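Local atomic coordinates of TonB-dependent siderophore receptor (Pseudomonas aeruginosa 39016, PDB entry 5NEC), a protein that probably takes up iron-loaded siderophores across the outer membrane, using energy passed on by TonB, and is a candidate entry route for siderophore-drug conjugates. Residues 351-355 and 356-360; 105-109 and 110-114. All coordinates share one frame; numbering follows the deposited sequence.

Interaction 1 (351-355 and 356-360); sequences EFYLG and GFKNS
Phe-352 and Asn-359 face each other as a hydrogen-bonded pair in the antiparallel hairpin that joins the end of strand 327-354 to the start of strand 357-379 of the beta-barrel; the axes of 351-354 and 357-360 come within 4.7 Å. Leu-354 to Phe-357 make a type I' turn, a two-residue hairpin connection, with Gly-355 and Gly-356 both at positive phi. Four backbone bonds close it, among them Asn-359 N to Phe-352 O at 2.7 Å and Phe-357 N to Leu-354 O at 3.2 Å.

On the face carrying Phe-352 and Asn-359, the ring and the amide stack with planes 14° apart. The phenylalanine swings across to the partner strand, over Asn-359, because CG sits between backbone N and carbonyl carbon (chi1 67°); Asn-359 CB lies 3.6 Å from the ring centroid, a CH-pi contact, and Asn-359 ND2 is hydrogen-bonded to Asp-439 of strand 426-444. On the opposite face the extended Lys-358 runs alongside both Tyr-353 and Glu-351; its CE touches Glu-351 CG at 3.5 Å, while the charged ends stay apart. At the turn, Gly-355 O sits over one face of the Phe-357 ring, offset toward the rim, 3.1 Å from CE2.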
loop_
_atom_site.group_PDB
_atom_site.type_symbol
_atom_site.label_atom_id
_atom_site.label_comp_id
_atom_site.label_asym_id
_atom_site.label_seq_id
_atom_site.Cartn_x
_atom_site.Cartn_y
_atom_site.Cartn_z
ATOM N N GLU A 351 10.728 18.746 23.783
ATOM C CA GLU A 351 9.889 19.803 24.387
ATOM C C GLU A 351 10.637 21.054 24.770
ATOM O O GLU A 351 11.783 20.984 25.191
ATOM C CB GLU A 351 9.223 19.306 25.676
ATOM C CG GLU A 351 8.258 18.144 25.514
ATOM C CD GLU A 351 8.949 16.793 25.475
ATOM O OE1 GLU A 351 9.945 16.629 26.217
ATOM O OE2 GLU A 351 8.507 15.900 24.703
ATOM N N PHE A 352 9.965 22.195 24.661
ATOM C CA PHE A 352 10.402 23.422 25.331
ATOM C C PHE A 352 9.185 24.250 25.774
ATOM O O PHE A 352 8.047 23.943 25.387
ATOM C CB PHE A 352 11.385 24.238 24.466
ATOM C CG PHE A 352 10.782 24.827 23.214
ATOM C CD1 PHE A 352 10.238 26.111 23.212
ATOM C CD2 PHE A 352 10.784 24.112 22.023
ATOM C CE1 PHE A 352 9.682 26.651 22.053
ATOM C CE2 PHE A 352 10.240 24.646 20.860
ATOM C CZ PHE A 352 9.684 25.918 20.878
ATOM N N TYR A 353 9.445 25.277 26.579
ATOM C CA TYR A 353 8.403 26.047 27.264
ATOM C C TYR A 353 8.564 27.489 26.910
ATOM O O TYR A 353 9.655 28.016 26.975
ATOM C CB TYR A 353 8.450 25.812 28.815
ATOM C CG TYR A 353 8.409 24.337 29.081
ATOM C CD1 TYR A 353 7.211 23.651 29.011
ATOM C CD2 TYR A 353 9.575 23.594 29.209
ATOM C CE1 TYR A 353 7.158 22.278 29.158
ATOM C CE2 TYR A 353 9.529 22.220 29.359
ATOM C CZ TYR A 353 8.311 21.570 29.334
ATOM O OH TYR A 353 8.217 20.211 29.473
ATOM N N LEU A 354 7.475 28.157 26.550
ATOM C CA LEU A 354 7.553 29.534 26.068
ATOM C C LEU A 354 6.215 30.178 26.287
ATOM O O LEU A 354 5.209 29.656 25.828
ATOM C CB LEU A 354 7.940 29.563 24.572
ATOM C CG LEU A 354 8.326 30.901 23.954
ATOM C CD1 LEU A 354 9.552 31.510 24.644
ATOM C CD2 LEU A 354 8.567 30.695 22.459
ATOM N N GLY A 355 6.198 31.289 27.015
ATOM C CA GLY A 355 4.950 31.957 27.384
ATOM C C GLY A 355 4.004 31.103 28.217
ATOM O O GLY A 355 2.770 31.246 28.107
ATOM N N GLY A 356 4.560 30.197 29.027
ATOM C CA GLY A 356 3.752 29.298 29.839
ATOM C C GLY A 356 3.186 28.080 29.118
ATOM O O GLY A 356 2.428 27.307 29.726
ATOM N N PHE A 357 3.521 27.892 27.834
ATOM C CA PHE A 357 2.944 26.809 27.041
ATOM C C PHE A 357 4.020 25.766 26.767
ATOM O O PHE A 357 5.181 26.084 26.553
ATOM C CB PHE A 357 2.360 27.323 25.718
ATOM C CG PHE A 357 1.515 28.562 25.845
ATOM C CD1 PHE A 357 0.299 28.566 26.538
ATOM C CD2 PHE A 357 1.974 29.750 25.306
ATOM C CE1 PHE A 357 -0.440 29.740 26.660
ATOM C CE2 PHE A 357 1.219 30.919 25.401
ATOM C CZ PHE A 357 0.016 30.916 26.090
ATOM N N LYS A 358 3.625 24.503 26.757
ATOM C CA LYS A 358 4.466 23.428 26.292
ATOM C C LYS A 358 4.503 23.455 24.757
ATOM O O LYS A 358 3.466 23.632 24.104
ATOM C CB LYS A 358 3.876 22.097 26.736
ATOM C CG LYS A 358 4.809 20.906 26.578
ATOM C CD LYS A 358 4.053 19.621 26.811
ATOM C CE LYS A 358 4.989 18.440 26.780
ATOM N NZ LYS A 358 4.243 17.169 27.006
ATOM N N ASN A 359 5.701 23.257 24.201
ATOM C CA ASN A 359 5.900 23.115 22.772
ATOM C C ASN A 359 6.501 21.730 22.521
ATOM O O ASN A 359 7.684 21.527 22.779
ATOM C CB ASN A 359 6.859 24.181 22.263
ATOM C CG ASN A 359 6.262 25.573 22.273
ATOM O OD1 ASN A 359 6.011 26.164 23.346
ATOM N ND2 ASN A 359 6.047 26.119 21.093
ATOM N N SER A 360 5.681 20.796 22.031
ATOM C CA SER A 360 6.152 19.489 21.608
ATOM C C SER A 360 6.494 19.570 20.125
ATOM O O SER A 360 5.606 19.777 19.290
ATOM C CB SER A 360 5.098 18.434 21.880
ATOM O OG SER A 360 4.907 18.350 23.282
#

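Interaction 2 (105-109 and 110-114); sequences DTYVD and GVRDT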
loop_
_atom_site.group_PDB
_atom_site.type_symbol
_atom_site.label_atom_id
_atom_site.label_comp_id
_atom_site.label_asym_id
_atom_site.label_seq_id
_atom_site.Cartn_x
_atom_site.Cartn_y
_atom_site.Cartn_z
ATOM N N ASP A 105 4.600 8.193 -1.866
ATOM C CA ASP A 105 4.351 8.568 -0.474
ATOM C C ASP A 105 4.133 7.319 0.391
ATOM O O ASP A 105 3.263 7.295 1.264
ATOM C CB ASP A 105 3.161 9.519 -0.400
ATOM C CG ASP A 105 3.451 10.836 -1.062
ATOM O OD1 ASP A 105 4.032 11.706 -0.375
ATOM O OD2 ASP A 105 3.118 10.991 -2.260
ATOM N N THR A 106 4.940 6.292 0.130
ATOM C CA THR A 106 5.005 5.098 0.957
ATOM C C THR A 106 6.330 5.111 1.719
ATOM O O THR A 106 7.399 5.236 1.143
ATOM C CB THR A 106 4.801 3.808 0.134
ATOM O OG1 THR A 106 3.495 3.837 -0.446
ATOM C CG2 THR A 106 4.905 2.568 1.018
ATOM N N TYR A 107 6.212 4.995 3.032
ATOM C CA TYR A 107 7.314 5.133 3.956
ATOM C C TYR A 107 7.450 3.833 4.744
ATOM O O TYR A 107 6.456 3.153 4.999
ATOM C CB TYR A 107 7.048 6.331 4.880
ATOM C CG TYR A 107 7.004 7.637 4.112
ATOM C CD1 TYR A 107 8.166 8.374 3.898
ATOM C CD2 TYR A 107 5.809 8.128 3.575
ATOM C CE1 TYR A 107 8.150 9.558 3.184
ATOM C CE2 TYR A 107 5.782 9.319 2.858
ATOM C CZ TYR A 107 6.963 10.020 2.669
ATOM O OH TYR A 107 6.982 11.198 1.977
ATOM N N VAL A 108 8.692 3.473 5.067
ATOM C CA VAL A 108 8.983 2.420 6.032
ATOM C C VAL A 108 9.698 3.100 7.191
ATOM O O VAL A 108 10.803 3.634 7.016
ATOM C CB VAL A 108 9.839 1.288 5.424
ATOM C CG1 VAL A 108 10.272 0.301 6.506
ATOM C CG2 VAL A 108 9.068 0.580 4.306
ATOM N N ASP A 109 9.050 3.110 8.360
ATOM C CA ASP A 109 9.552 3.817 9.541
ATOM C C ASP A 109 9.960 5.257 9.233
ATOM O O ASP A 109 11.088 5.657 9.463
ATOM C CB ASP A 109 10.718 3.056 10.168
ATOM C CG ASP A 109 10.337 1.648 10.568
ATOM O OD1 ASP A 109 9.492 1.497 11.475
ATOM O OD2 ASP A 109 10.870 0.682 9.969
ATOM N N GLY A 110 9.031 6.007 8.658
ATOM C CA GLY A 110 9.214 7.424 8.375
ATOM C C GLY A 110 10.285 7.809 7.365
ATOM O O GLY A 110 10.679 8.968 7.318
ATOM N N VAL A 111 10.760 6.863 6.558
ATOM C CA VAL A 111 11.764 7.159 5.529
ATOM C C VAL A 111 11.277 6.598 4.206
ATOM O O VAL A 111 10.635 5.551 4.197
ATOM C CB VAL A 111 13.133 6.546 5.905
ATOM C CG1 VAL A 111 14.186 6.826 4.821
ATOM C CG2 VAL A 111 13.573 7.046 7.276
ATOM N N ARG A 112 11.565 7.288 3.102
ATOM C CA ARG A 112 11.037 6.888 1.766
ATOM C C ARG A 112 11.633 5.556 1.335
ATOM O O ARG A 112 12.661 5.142 1.874
ATOM C CB ARG A 112 11.275 7.962 0.702
ATOM C CG ARG A 112 10.135 8.065 -0.345
ATOM C CD ARG A 112 10.391 9.126 -1.430
ATOM N NE ARG A 112 9.857 10.470 -1.126
ATOM C CZ ARG A 112 10.487 11.634 -1.336
ATOM N NH1 ARG A 112 11.722 11.687 -1.851
ATOM N NH2 ARG A 112 9.876 12.772 -1.005
ATOM N N ASP A 113 10.980 4.871 0.391
ATOM C CA ASP A 113 11.432 3.536 -0.036
ATOM C C ASP A 113 11.734 3.388 -1.543
ATOM O O ASP A 113 11.110 4.032 -2.402
ATOM C CB ASP A 113 10.404 2.493 0.419
ATOM C CG ASP A 113 11.020 1.097 0.641
ATOM O OD1 ASP A 113 11.763 0.622 -0.251
ATOM O OD2 ASP A 113 10.768 0.467 1.704
ATOM N N THR A 114 12.700 2.509 -1.813
ATOM C CA THR A 114 13.194 2.172 -3.155
ATOM C C THR A 114 12.163 1.435 -4.008
ATOM O O THR A 114 11.497 2.021 -4.863
ATOM C CB THR A 114 14.527 1.346 -3.045
ATOM O OG1 THR A 114 15.185 1.259 -4.319
ATOM C CG2 THR A 114 14.321 -0.083 -2.476
#
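Val-108 and Val-111 carry the only two backbone hydrogen bonds between 105-109 and 110-114, closing a short beta hairpin of the plug domain through a type I' turn. Val-108 N gives a bond of 3.0 Å to Val-111 O. The return bond, Val-111 N to Val-108 O, is longer at 3.3 Å. Asp-109 and Gly-110 fill the turn, both with positive phi. A CA-H...O contact adds to the first bond: Tyr-107 CA lies 3.4 Å from Val-111 O.

Van der Waals contacts come from Tyr-107 and from the two valines. The tyrosine CG is anti to the carbonyl carbon (chi1 -64°), which lays the ring against the returning backbone. Tyr-107 CD1 touches Val-111 C at 3.6 Å, the carbon lying at the ring edge near its plane, and the same CD1 is 3.7 Å from Arg-112 N. Val-111 CG2 rests 3.6 Å from Asp-109 O. The side chains of Val-108 and Asp-113 cross at an angle, and there Val-108 CG2 meets Asp-113 OD2 at 3.1 Å, a close approach of a methyl group to a carboxylate oxygen.

Among the polar groups, Asp-109 swings its carboxylate away from the hairpin, and OD2 bonds Ser-151 OG. Val-108 O has a second partner in Arg-303 NH1, and Gly-110 N is held by Asn-148 OD1.

Strand 106-108 pairs with strand 146-151, Tyr-107 and Asp-109 being bonded through their backbones to Leu-149. The returning arm, 111-112, is a loose outermost strand of the five-stranded plug sheet; there Val-111 packs against Val-343 and Gln-345 of barrel strand 327-354, and Asp-113 touches Ile-281 of strand 276-291.

Both interactions are antiparallel hairpins closed by type I' turns, but they serve different parts of the receptor. Interaction 1 is a surface contact at one end of the barrel, its centre about 37 Å from that of the chain, where strands 327-354 and 357-379 turn into one another. Interaction 2 belongs to the plug and is partly buried, its centre about 11 Å from that of the chain. Their nearest atoms are about 17 Å apart, yet strand 327-354 takes part in both: its end forms interaction 1 and its middle meets interaction 2. Four backbone bonds and a ring-amide stack hold 351-360; 105-114 has two backbone bonds and no such stack, with polar bonds to plug (Ser-151, Asn-148) and barrel (Arg-303).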